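Local coordinates for ZT_dimer domain-containing protein (PDB 6VDA) that binds zinc as the dimeric C-terminal domain of a CzcD-type cation diffusion facilitator, a membrane protein that probably transports metal cations, at residues V25-R30 and D45-G50; L9-D14 and R72-D77; F41-I46 and D77-V82. All blocks are in the same frame, centred on the assembly; numbering follows the deposited sequence.

Interaction 1: V25-R30 and D45-G50; sequences VHNPHR and DIEVDG. With ZN (zinc ion), chain B; SO4 (sulfate ion), chain C.
His-29 and Asp-45 meet at a zinc ion, to which each gives a single atom. NE2 of His-29 stands 2.1 Å from the metal, and Asp-45 adds OD2; Glu-83 and Glu-89 of the same chain complete the site. The imidazole ring and the carboxylate are turned almost perpendicular, 88° apart, and CB of Asp-45 sits over one ring face in a CH-pi contact 3.6 Å from the centroid. A chi1 of 66°, with CG of His-29 between the backbone N and the carbonyl carbon, brings the ring over Asp-45 CB. The ring is further fixed from its other nitrogen, since ND1 donates to Asn-27 O over 2.9 Å, an acceptor in the ring plane. Histidine suits the position because one nitrogen can bind metal while the other anchors the ring. Arg-30 runs its extended chain past Asp-45, but its salt bridge is to Glu-89, a second-shell role beside the metal.

The backbone bonds belong to the beta hairpin of strands 26-36 and 39-48. His-26 with Glu-47 and His-29 with Asp-45 are antiparallel hydrogen-bonded pairs, all four side chains on the zinc-binding face. Between them lies a beta bulge: Asn-27 and Pro-28 span the distance that Ile-46 spans alone. Asn-27 has positive phi (45°), a conformation asparagine tolerates well. Proline lacks an N-H, yet its CA makes a C-H...O contact, Pro-28 CA to Asp-45 O being 3.3 Å.

Apolar contact occupies the opposite face, where Val-25 CG1 meets Ile-46 CG2 at 3.9 Å; both branched residues also touch Ile-64 of helix 54-71. Glu-47 OE1 accepts a hydrogen bond from Gly-86 N. Beside His-26 and Asn-27 a sulfate, probably from the crystallisation liquor, accepts bonds from His-26 ND1 (2.6 Å to its O2) and Asn-27 N.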
loop_
_atom_site.group_PDB
_atom_site.type_symbol
_atom_site.label_atom_id
_atom_site.label_comp_id
_atom_site.label_asym_id
_atom_site.label_seq_id
_atom_site.Cartn_x
_atom_site.Cartn_y
_atom_site.Cartn_z
ATOM N N VAL A 25 14.689 -6.846 -3.228
ATOM C CA VAL A 25 13.652 -6.128 -4.032
ATOM C C VAL A 25 13.609 -6.756 -5.426
ATOM O O VAL A 25 14.675 -6.886 -6.040
ATOM C CB VAL A 25 13.917 -4.617 -4.117
ATOM C CG1 VAL A 25 13.085 -3.963 -5.205
ATOM C CG2 VAL A 25 13.681 -3.940 -2.779
ATOM N N HIS A 26 12.427 -7.162 -5.888
ATOM C CA HIS A 26 12.238 -7.832 -7.199
ATOM C C HIS A 26 11.112 -7.155 -7.985
ATOM O O HIS A 26 10.207 -6.571 -7.353
ATOM C CB HIS A 26 12.013 -9.336 -6.995
ATOM C CG HIS A 26 13.219 -10.029 -6.460
ATOM N ND1 HIS A 26 14.339 -10.251 -7.231
ATOM C CD2 HIS A 26 13.499 -10.508 -5.229
ATOM C CE1 HIS A 26 15.252 -10.852 -6.502
ATOM N NE2 HIS A 26 14.763 -11.010 -5.266
ATOM N N ASN A 27 11.221 -7.195 -9.316
ATOM C CA ASN A 27 10.151 -6.837 -10.279
ATOM C C ASN A 27 9.466 -5.539 -9.862
ATOM O O ASN A 27 8.250 -5.510 -9.689
ATOM C CB ASN A 27 9.121 -7.961 -10.388
ATOM C CG ASN A 27 8.199 -7.786 -11.575
ATOM O OD1 ASN A 27 7.046 -8.215 -11.549
ATOM N ND2 ASN A 27 8.701 -7.159 -12.623
ATOM N N PRO A 28 10.206 -4.423 -9.680
ATOM C CA PRO A 28 9.569 -3.123 -9.480
ATOM C C PRO A 28 8.690 -2.815 -10.701
ATOM O O PRO A 28 9.167 -2.985 -11.814
ATOM C CB PRO A 28 10.730 -2.131 -9.346
ATOM C CG PRO A 28 11.919 -2.857 -9.976
ATOM C CD PRO A 28 11.675 -4.329 -9.699
ATOM N N HIS A 29 7.433 -2.430 -10.466
ATOM C CA HIS A 29 6.422 -2.144 -11.523
ATOM C C HIS A 29 5.397 -1.135 -10.999
ATOM O O HIS A 29 5.407 -0.867 -9.780
ATOM C CB HIS A 29 5.760 -3.444 -12.004
ATOM C CG HIS A 29 4.918 -4.139 -10.983
ATOM N ND1 HIS A 29 5.465 -4.830 -9.919
ATOM C CD2 HIS A 29 3.574 -4.287 -10.882
ATOM C CE1 HIS A 29 4.494 -5.363 -9.196
ATOM N NE2 HIS A 29 3.319 -5.040 -9.764
ATOM N N ARG A 30 4.540 -0.624 -11.887
ATOM C CA ARG A 30 3.576 0.478 -11.605
ATOM C C ARG A 30 4.341 1.634 -10.956
ATOM O O ARG A 30 3.824 2.254 -9.997
ATOM C CB ARG A 30 2.413 -0.000 -10.728
ATOM C CG ARG A 30 1.349 -0.768 -11.495
ATOM C CD ARG A 30 0.106 -1.046 -10.668
ATOM N NE ARG A 30 -0.763 -2.017 -11.324
ATOM C CZ ARG A 30 -1.919 -2.458 -10.832
ATOM N NH1 ARG A 30 -2.363 -2.013 -9.667
ATOM N NH2 ARG A 30 -2.627 -3.346 -11.510
ATOM N N ASP A 45 5.114 -0.487 -6.981
ATOM C CA ASP A 45 4.955 -1.855 -6.430
ATOM C C ASP A 45 6.327 -2.520 -6.478
ATOM O O ASP A 45 7.032 -2.298 -7.470
ATOM C CB ASP A 45 3.932 -2.665 -7.224
ATOM C CG ASP A 45 2.520 -2.122 -7.111
ATOM O OD1 ASP A 45 2.360 -1.073 -6.478
ATOM O OD2 ASP A 45 1.597 -2.761 -7.648
ATOM N N ILE A 46 6.696 -3.265 -5.435
ATOM C CA ILE A 46 7.858 -4.199 -5.473
ATOM C C ILE A 46 7.353 -5.593 -5.112
ATOM O O ILE A 46 6.322 -5.699 -4.434
ATOM C CB ILE A 46 9.010 -3.735 -4.552
ATOM C CG1 ILE A 46 8.595 -3.704 -3.078
ATOM C CG2 ILE A 46 9.564 -2.397 -5.017
ATOM C CD1 ILE A 46 9.753 -3.581 -2.121
ATOM N N GLU A 47 8.093 -6.617 -5.527
ATOM C CA GLU A 47 7.870 -8.023 -5.121
ATOM C C GLU A 47 9.009 -8.472 -4.198
ATOM O O GLU A 47 10.177 -8.097 -4.440
ATOM C CB GLU A 47 7.744 -8.889 -6.370
ATOM C CG GLU A 47 6.473 -8.612 -7.135
ATOM C CD GLU A 47 6.322 -9.426 -8.404
ATOM O OE1 GLU A 47 6.680 -10.618 -8.386
ATOM O OE2 GLU A 47 5.855 -8.862 -9.400
ATOM N N VAL A 48 8.669 -9.243 -3.165
ATOM C CA VAL A 48 9.658 -9.878 -2.244
ATOM C C VAL A 48 9.273 -11.342 -2.057
ATOM O O VAL A 48 8.104 -11.713 -2.303
ATOM C CB VAL A 48 9.752 -9.136 -0.898
ATOM C CG1 VAL A 48 10.038 -7.655 -1.113
ATOM C CG2 VAL A 48 8.511 -9.329 -0.035
ATOM N N ASP A 49 10.247 -12.152 -1.662
ATOM C CA ASP A 49 10.010 -13.564 -1.302
ATOM C C ASP A 49 8.727 -13.591 -0.460
ATOM O O ASP A 49 8.638 -12.809 0.503
ATOM C CB ASP A 49 11.246 -14.144 -0.613
ATOM C CG ASP A 49 11.150 -15.639 -0.413
ATOM O OD1 ASP A 49 10.261 -16.057 0.337
ATOM O OD2 ASP A 49 11.943 -16.370 -1.041
ATOM N N GLY A 50 7.753 -14.422 -0.840
ATOM C CA GLY A 50 6.493 -14.605 -0.098
ATOM C C GLY A 50 6.740 -15.003 1.349
ATOM O O GLY A 50 5.833 -14.784 2.173
HETATM ZN ZN ZN B . 1.772 -4.849 -8.292
HETATM S S SO4 C . 13.964 -9.029 -10.456
HETATM O O1 SO4 C . 13.947 -7.604 -10.266
HETATM O O2 SO4 C . 15.041 -9.601 -9.695
HETATM O O3 SO4 C . 14.155 -9.327 -11.850
HETATM O O4 SO4 C . 12.718 -9.589 -10.018
#

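Interaction 2: L9-D14 and R72-D77; sequences LDMYDD and RDDIED
Arg-72 reaches across to the helix and offers a single terminal nitrogen to two carboxylates. Its NH2 is 3.4 Å from Asp-10 OD2 and equally far from Asp-14 OD2, so both salt bridges are long, and the N-H...O bond to Asp-14 is weak. The acids approach differently: Asp-10 comes to the guanidinium edge, near its plane, whereas the carboxylate of Asp-14 is turned 80° from that plane and also lies against the aliphatic chain, OD2 standing 3.1 Å from Arg-72 CD. Aspartates four residues apart in a helix stand one turn from each other on the same side, which lets one arginine serve both.

On its own side of the contact the arginine is gripped more closely. Arg-72 NH1 forms a salt bridge with Asp-74 OD2 at 3.1 Å, and NE gives a weak bond to OD1 of the same residue. The arginine chain bends at chi2 (-89°) and again at chi3, folding the guanidinium back beside Asp-74 while it still meets the helix. Together the four residues form a salt-bridge network, in which the single positive charge would offset part of the repulsion among three acids.

Beneath this polar layer lies Met-11, whose bent, flexible chain carries CE to 3.5 Å from Arg-72 NH1. The same methyl touches Ile-75 CG1 at 3.9 Å, and SD lies near Ile-75 CD1, where the type I turn from Arg-72 to Ile-75 delivers the chain into its strand.

Helix 6-19 is thus joined to the point where the chain leaves helix 54-71 and enters strand 75-84. Met-11 also packs on Ile-33 and Tyr-40 of the adjoining strands, while Ile-75 packs on Ile-42 of strand 39-48 and on Leu-69 of helix 54-71.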
loop_
_atom_site.group_PDB
_atom_site.type_symbol
_atom_site.label_atom_id
_atom_site.label_comp_id
_atom_site.label_asym_id
_atom_site.label_seq_id
_atom_site.Cartn_x
_atom_site.Cartn_y
_atom_site.Cartn_z
ATOM N N LEU A 9 12.856 11.084 -17.736
ATOM C CA LEU A 9 13.713 9.871 -17.868
ATOM C C LEU A 9 14.783 9.853 -16.779
ATOM O O LEU A 9 14.933 8.789 -16.147
ATOM C CB LEU A 9 14.365 9.885 -19.255
ATOM C CG LEU A 9 15.045 8.583 -19.671
ATOM C CD1 LEU A 9 14.004 7.511 -19.965
ATOM C CD2 LEU A 9 15.951 8.809 -20.870
ATOM N N ASP A 10 15.512 10.967 -16.611
ATOM C CA ASP A 10 16.561 11.146 -15.578
ATOM C C ASP A 10 16.003 10.597 -14.254
ATOM O O ASP A 10 16.696 9.811 -13.595
ATOM C CB ASP A 10 17.019 12.603 -15.443
ATOM C CG ASP A 10 18.501 12.706 -15.100
ATOM O OD1 ASP A 10 19.329 12.293 -15.952
ATOM O OD2 ASP A 10 18.813 13.127 -13.930
ATOM N N MET A 11 14.761 10.957 -13.923
ATOM C CA MET A 11 14.110 10.609 -12.629
ATOM C C MET A 11 13.889 9.092 -12.527
ATOM O O MET A 11 14.276 8.527 -11.478
ATOM C CB MET A 11 12.764 11.322 -12.461
ATOM C CG MET A 11 11.983 10.856 -11.236
ATOM S SD MET A 11 12.873 11.098 -9.680
ATOM C CE MET A 11 12.437 12.807 -9.359
ATOM N N TYR A 12 13.269 8.462 -13.538
ATOM C CA TYR A 12 13.025 6.990 -13.558
ATOM C C TYR A 12 14.376 6.287 -13.424
ATOM O O TYR A 12 14.440 5.294 -12.691
ATOM C CB TYR A 12 12.250 6.523 -14.800
ATOM C CG TYR A 12 10.762 6.767 -14.739
ATOM C CD1 TYR A 12 9.979 6.179 -13.759
ATOM C CD2 TYR A 12 10.130 7.597 -15.650
ATOM C CE1 TYR A 12 8.614 6.410 -13.683
ATOM C CE2 TYR A 12 8.764 7.840 -15.590
ATOM C CZ TYR A 12 8.000 7.237 -14.605
ATOM O OH TYR A 12 6.653 7.465 -14.533
ATOM N N ASP A 13 15.418 6.823 -14.070
ATOM C CA ASP A 13 16.795 6.258 -14.048
ATOM C C ASP A 13 17.278 6.228 -12.595
ATOM O O ASP A 13 17.713 5.155 -12.157
ATOM C CB ASP A 13 17.746 7.017 -14.985
ATOM C CG ASP A 13 17.568 6.698 -16.465
ATOM O OD1 ASP A 13 17.023 5.625 -16.778
ATOM O OD2 ASP A 13 17.986 7.520 -17.302
ATOM N N ASP A 14 17.147 7.341 -11.865
ATOM C CA ASP A 14 17.615 7.492 -10.456
ATOM C C ASP A 14 16.823 6.558 -9.524
ATOM O O ASP A 14 17.440 5.977 -8.617
ATOM C CB ASP A 14 17.537 8.954 -9.999
ATOM C CG ASP A 14 18.452 9.880 -10.788
ATOM O OD1 ASP A 14 18.966 9.443 -11.840
ATOM O OD2 ASP A 14 18.647 11.029 -10.350
ATOM N N ARG A 72 17.804 12.233 -4.477
ATOM C CA ARG A 72 17.208 13.424 -5.135
ATOM C C ARG A 72 16.621 14.336 -4.056
ATOM O O ARG A 72 15.779 13.853 -3.286
ATOM C CB ARG A 72 16.107 12.992 -6.109
ATOM C CG ARG A 72 16.575 12.091 -7.244
ATOM C CD ARG A 72 17.028 12.882 -8.452
ATOM N NE ARG A 72 15.907 13.549 -9.133
ATOM C CZ ARG A 72 15.959 14.055 -10.386
ATOM N NH1 ARG A 72 14.910 14.665 -10.902
ATOM N NH2 ARG A 72 17.023 13.851 -11.145
ATOM N N ASP A 73 17.027 15.606 -4.028
ATOM C CA ASP A 73 16.521 16.611 -3.055
ATOM C C ASP A 73 15.161 17.160 -3.521
ATOM O O ASP A 73 14.617 18.021 -2.807
ATOM C CB ASP A 73 17.543 17.730 -2.826
ATOM C CG ASP A 73 17.920 18.510 -4.076
ATOM O OD1 ASP A 73 18.770 18.014 -4.847
ATOM O OD2 ASP A 73 17.359 19.605 -4.268
ATOM N N ASP A 74 14.624 16.679 -4.651
ATOM C CA ASP A 74 13.346 17.166 -5.243
ATOM C C ASP A 74 12.244 16.100 -5.130
ATOM O O ASP A 74 11.149 16.351 -5.658
ATOM C CB ASP A 74 13.540 17.625 -6.691
ATOM C CG ASP A 74 14.088 16.560 -7.621
ATOM O OD1 ASP A 74 14.545 15.521 -7.116
ATOM O OD2 ASP A 74 14.055 16.781 -8.843
ATOM N N ILE A 75 12.506 14.970 -4.462
ATOM C CA ILE A 75 11.469 13.956 -4.103
ATOM C C ILE A 75 10.916 14.309 -2.719
ATOM O O ILE A 75 11.705 14.337 -1.763
ATOM C CB ILE A 75 12.030 12.520 -4.139
ATOM C CG1 ILE A 75 12.521 12.136 -5.537
ATOM C CG2 ILE A 75 10.999 11.528 -3.619
ATOM C CD1 ILE A 75 13.322 10.853 -5.571
ATOM N N GLU A 76 9.605 14.551 -2.633
ATOM C CA GLU A 76 8.889 14.974 -1.400
ATOM C C GLU A 76 8.479 13.728 -0.597
ATOM O O GLU A 76 8.632 13.759 0.638
ATOM C CB GLU A 76 7.687 15.847 -1.778
ATOM C CG GLU A 76 6.892 16.364 -0.591
ATOM C CD GLU A 76 7.608 17.366 0.302
ATOM O OE1 GLU A 76 8.484 18.102 -0.203
ATOM O OE2 GLU A 76 7.283 17.410 1.504
ATOM N N ASP A 77 7.981 12.674 -1.260
ATOM C CA ASP A 77 7.605 11.398 -0.590
ATOM C C ASP A 77 7.657 10.211 -1.568
ATOM O O ASP A 77 7.631 10.425 -2.800
ATOM C CB ASP A 77 6.224 11.501 0.058
ATOM C CG ASP A 77 6.063 10.622 1.287
ATOM O OD1 ASP A 77 6.874 9.687 1.454
ATOM O OD2 ASP A 77 5.133 10.885 2.073
#

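Interaction 3: F41-I46 and D77-V82; sequences FIEMDI and DVTIHV. With ZN (zinc ion), chain B; SO4 (sulfate ion), chain D; SO4 (sulfate ion), chain E.
Ile-42 beside Val-78, and so on in step to Ile-46 beside Val-82, form the parallel strand pair of a beta-alpha-beta unit whose connection is helix 54-71. The strand axes differ in direction by 20°. Five backbone hydrogen bonds join the pair: Ile-42 and Met-44 each use both N and O, and Ile-46 uses N, the partners being Asp-77, Thr-79 and His-81. The bond from His-81 N to Met-44 O is representative at 2.9 Å. Glu-43 and Asp-45 turn their backbones instead to strand 26-36, as a central strand must.

The face that carries Glu-43, Asp-45, Thr-79 and His-81 is mainly polar. Asp-45, whose other oxygen binds zinc, accepts at OD1 a bond from His-81 ND1 over 3.2 Å. The donor ring holds that oxygen near its plane, but the carboxylate itself stands 88° from the ring. This is a second-shell interaction, consistent with His-81 steadying a zinc ligand. At the ring's edge Glu-43 OE1 comes 3.0 Å from His-81 CE1, its chain extended with CG anti to the backbone N (chi1 168°); its OE2 is held by a salt bridge to Arg-34. Val-82 N donates to a sulfate modelled in two overlapping positions, its details doubtful; sulfate also bonds Val-82 N of the second subunit, and so lies between the chains.

The other face is wholly apolar. Met-44 lies alongside Ile-80, CG to CG1 4.0 Å, then curls its methyl to 3.9 Å from Val-78 CG1. Ile-46 CG1 meets Ile-80 CG2 at 3.7 Å. Beta-branched residues suit the extended backbone and pack beneath Ile-64 and Met-68 of helix 54-71, while flexible methionine also reaches Ile-15 and Leu-19 of helix 6-19. Two helices thus cover the apolar face of a three-stranded sheet in the order alpha-beta-beta-alpha-beta, the metallochaperone-like fold of cytoplasmic domains in cation diffusion facilitators.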
loop_
_atom_site.group_PDB
_atom_site.type_symbol
_atom_site.label_atom_id
_atom_site.label_comp_id
_atom_site.label_asym_id
_atom_site.label_seq_id
_atom_site.Cartn_x
_atom_site.Cartn_y
_atom_site.Cartn_z
ATOM N N PHE A 41 6.410 13.347 -6.242
ATOM C CA PHE A 41 5.813 12.251 -5.429
ATOM C C PHE A 41 5.915 10.927 -6.195
ATOM O O PHE A 41 5.430 10.835 -7.334
ATOM C CB PHE A 41 4.361 12.579 -5.075
ATOM C CG PHE A 41 4.203 13.760 -4.153
ATOM C CD1 PHE A 41 4.317 15.057 -4.637
ATOM C CD2 PHE A 41 3.946 13.578 -2.802
ATOM C CE1 PHE A 41 4.177 16.146 -3.789
ATOM C CE2 PHE A 41 3.804 14.667 -1.955
ATOM C CZ PHE A 41 3.922 15.948 -2.449
ATOM N N ILE A 42 6.520 9.917 -5.571
ATOM C CA ILE A 42 6.854 8.621 -6.225
ATOM C C ILE A 42 6.064 7.497 -5.563
ATOM O O ILE A 42 6.078 7.393 -4.322
ATOM C CB ILE A 42 8.364 8.338 -6.175
ATOM C CG1 ILE A 42 9.149 9.433 -6.895
ATOM C CG2 ILE A 42 8.664 6.955 -6.740
ATOM C CD1 ILE A 42 10.614 9.404 -6.585
ATOM N N GLU A 43 5.445 6.667 -6.397
ATOM C CA GLU A 43 4.682 5.470 -5.980
ATOM C C GLU A 43 5.179 4.282 -6.805
ATOM O O GLU A 43 5.556 4.490 -7.972
ATOM C CB GLU A 43 3.201 5.772 -6.164
ATOM C CG GLU A 43 2.298 4.567 -6.066
ATOM C CD GLU A 43 0.839 4.977 -6.012
ATOM O OE1 GLU A 43 0.162 4.596 -5.041
ATOM O OE2 GLU A 43 0.397 5.708 -6.930
ATOM N N MET A 44 5.215 3.086 -6.219
ATOM C CA MET A 44 5.693 1.875 -6.927
ATOM C C MET A 44 5.170 0.614 -6.235
ATOM O O MET A 44 4.816 0.675 -5.043
ATOM C CB MET A 44 7.224 1.852 -6.976
ATOM C CG MET A 44 7.902 1.639 -5.632
ATOM S SD MET A 44 9.708 1.809 -5.750
ATOM C CE MET A 44 9.888 3.589 -5.804
ATOM N N ASP A 45 5.114 -0.487 -6.981
ATOM C CA ASP A 45 4.955 -1.855 -6.430
ATOM C C ASP A 45 6.327 -2.520 -6.478
ATOM O O ASP A 45 7.032 -2.298 -7.470
ATOM C CB ASP A 45 3.932 -2.665 -7.224
ATOM C CG ASP A 45 2.520 -2.122 -7.111
ATOM O OD1 ASP A 45 2.360 -1.073 -6.478
ATOM O OD2 ASP A 45 1.597 -2.761 -7.648
ATOM N N ILE A 46 6.696 -3.265 -5.435
ATOM C CA ILE A 46 7.858 -4.199 -5.473
ATOM C C ILE A 46 7.353 -5.593 -5.112
ATOM O O ILE A 46 6.322 -5.699 -4.434
ATOM C CB ILE A 46 9.010 -3.735 -4.552
ATOM C CG1 ILE A 46 8.595 -3.704 -3.078
ATOM C CG2 ILE A 46 9.564 -2.397 -5.017
ATOM C CD1 ILE A 46 9.753 -3.581 -2.121
ATOM N N ASP A 77 7.981 12.674 -1.260
ATOM C CA ASP A 77 7.605 11.398 -0.590
ATOM C C ASP A 77 7.657 10.211 -1.568
ATOM O O ASP A 77 7.631 10.425 -2.800
ATOM C CB ASP A 77 6.224 11.501 0.058
ATOM C CG ASP A 77 6.063 10.622 1.287
ATOM O OD1 ASP A 77 6.874 9.687 1.454
ATOM O OD2 ASP A 77 5.133 10.885 2.073
ATOM N N VAL A 78 7.735 8.998 -1.014
ATOM C CA VAL A 78 7.789 7.716 -1.771
ATOM C C VAL A 78 6.945 6.695 -1.025
ATOM O O VAL A 78 7.286 6.412 0.131
ATOM C CB VAL A 78 9.227 7.193 -1.929
ATOM C CG1 VAL A 78 9.249 5.899 -2.733
ATOM C CG2 VAL A 78 10.146 8.245 -2.532
ATOM N N THR A 79 5.905 6.172 -1.673
ATOM C CA THR A 79 5.032 5.092 -1.145
ATOM C C THR A 79 5.288 3.825 -1.967
ATOM O O THR A 79 5.272 3.910 -3.226
ATOM C CB THR A 79 3.553 5.501 -1.142
ATOM O OG1 THR A 79 3.125 5.631 -2.496
ATOM C CG2 THR A 79 3.298 6.795 -0.400
ATOM N N ILE A 80 5.504 2.710 -1.263
ATOM C CA ILE A 80 5.925 1.399 -1.826
ATOM C C ILE A 80 4.927 0.337 -1.375
ATOM O O ILE A 80 4.849 0.092 -0.173
ATOM C CB ILE A 80 7.351 1.051 -1.366
ATOM C CG1 ILE A 80 8.325 2.189 -1.673
ATOM C CG2 ILE A 80 7.802 -0.265 -1.980
ATOM C CD1 ILE A 80 9.680 2.014 -1.041
ATOM N N HIS A 81 4.231 -0.283 -2.323
ATOM C CA HIS A 81 3.339 -1.448 -2.103
ATOM C C HIS A 81 4.177 -2.725 -2.227
ATOM O O HIS A 81 5.024 -2.797 -3.150
ATOM C CB HIS A 81 2.153 -1.355 -3.064
ATOM C CG HIS A 81 1.507 -0.011 -3.025
ATOM N ND1 HIS A 81 1.548 0.866 -4.101
ATOM C CD2 HIS A 81 0.864 0.640 -2.025
ATOM C CE1 HIS A 81 0.922 1.979 -3.778
ATOM N NE2 HIS A 81 0.496 1.867 -2.506
ATOM N N VAL A 82 4.005 -3.666 -1.296
ATOM C CA VAL A 82 4.791 -4.938 -1.258
ATOM C C VAL A 82 3.878 -6.101 -1.664
ATOM O O VAL A 82 2.764 -6.196 -1.123
ATOM C CB VAL A 82 5.429 -5.156 0.125
ATOM C CG1 VAL A 82 5.964 -6.569 0.280
ATOM C CG2 VAL A 82 6.522 -4.128 0.393
HETATM ZN ZN ZN B . 1.772 -4.849 -8.292
HETATM S S SO4 D . 1.151 -2.740 0.798
HETATM O O1 SO4 D . 1.256 -1.314 0.967
HETATM O O2 SO4 D . 0.251 -3.276 1.784
HETATM O O3 SO4 D . 0.647 -3.025 -0.518
HETATM O O4 SO4 D . 2.446 -3.342 0.954
HETATM S S SO4 E . 1.304 -2.137 1.790
HETATM O O1 SO4 E . 0.357 -1.890 0.734
HETATM O O2 SO4 E . 2.601 -2.390 1.223
HETATM O O3 SO4 E . 1.370 -0.983 2.645
HETATM O O4 SO4 E . 0.886 -3.276 2.558
#

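From the N terminus, helix 6-19 supplies the first half of interaction 2, which is completed only at residues 72-77 and closes the longest loop. Within that loop lies interaction 1 entire, drawing strands 26-36 and 39-48 into a hairpin. Interaction 3 starts on strand 39-48, where it shares Asp-45 and Ile-46 with interaction 1, and ends on strand 75-84, closing the loop through helix 54-71. It crosses interaction 2, with which it shares Asp-77 and makes packing contacts through Ile-75 and Ile-42. Interactions 1 and 3 join the three strands into one sheet, with the zinc on the face of Asp-45; interaction 2, on the opposite side of the chain's centre from interaction 1, ties the first helix to the sheet.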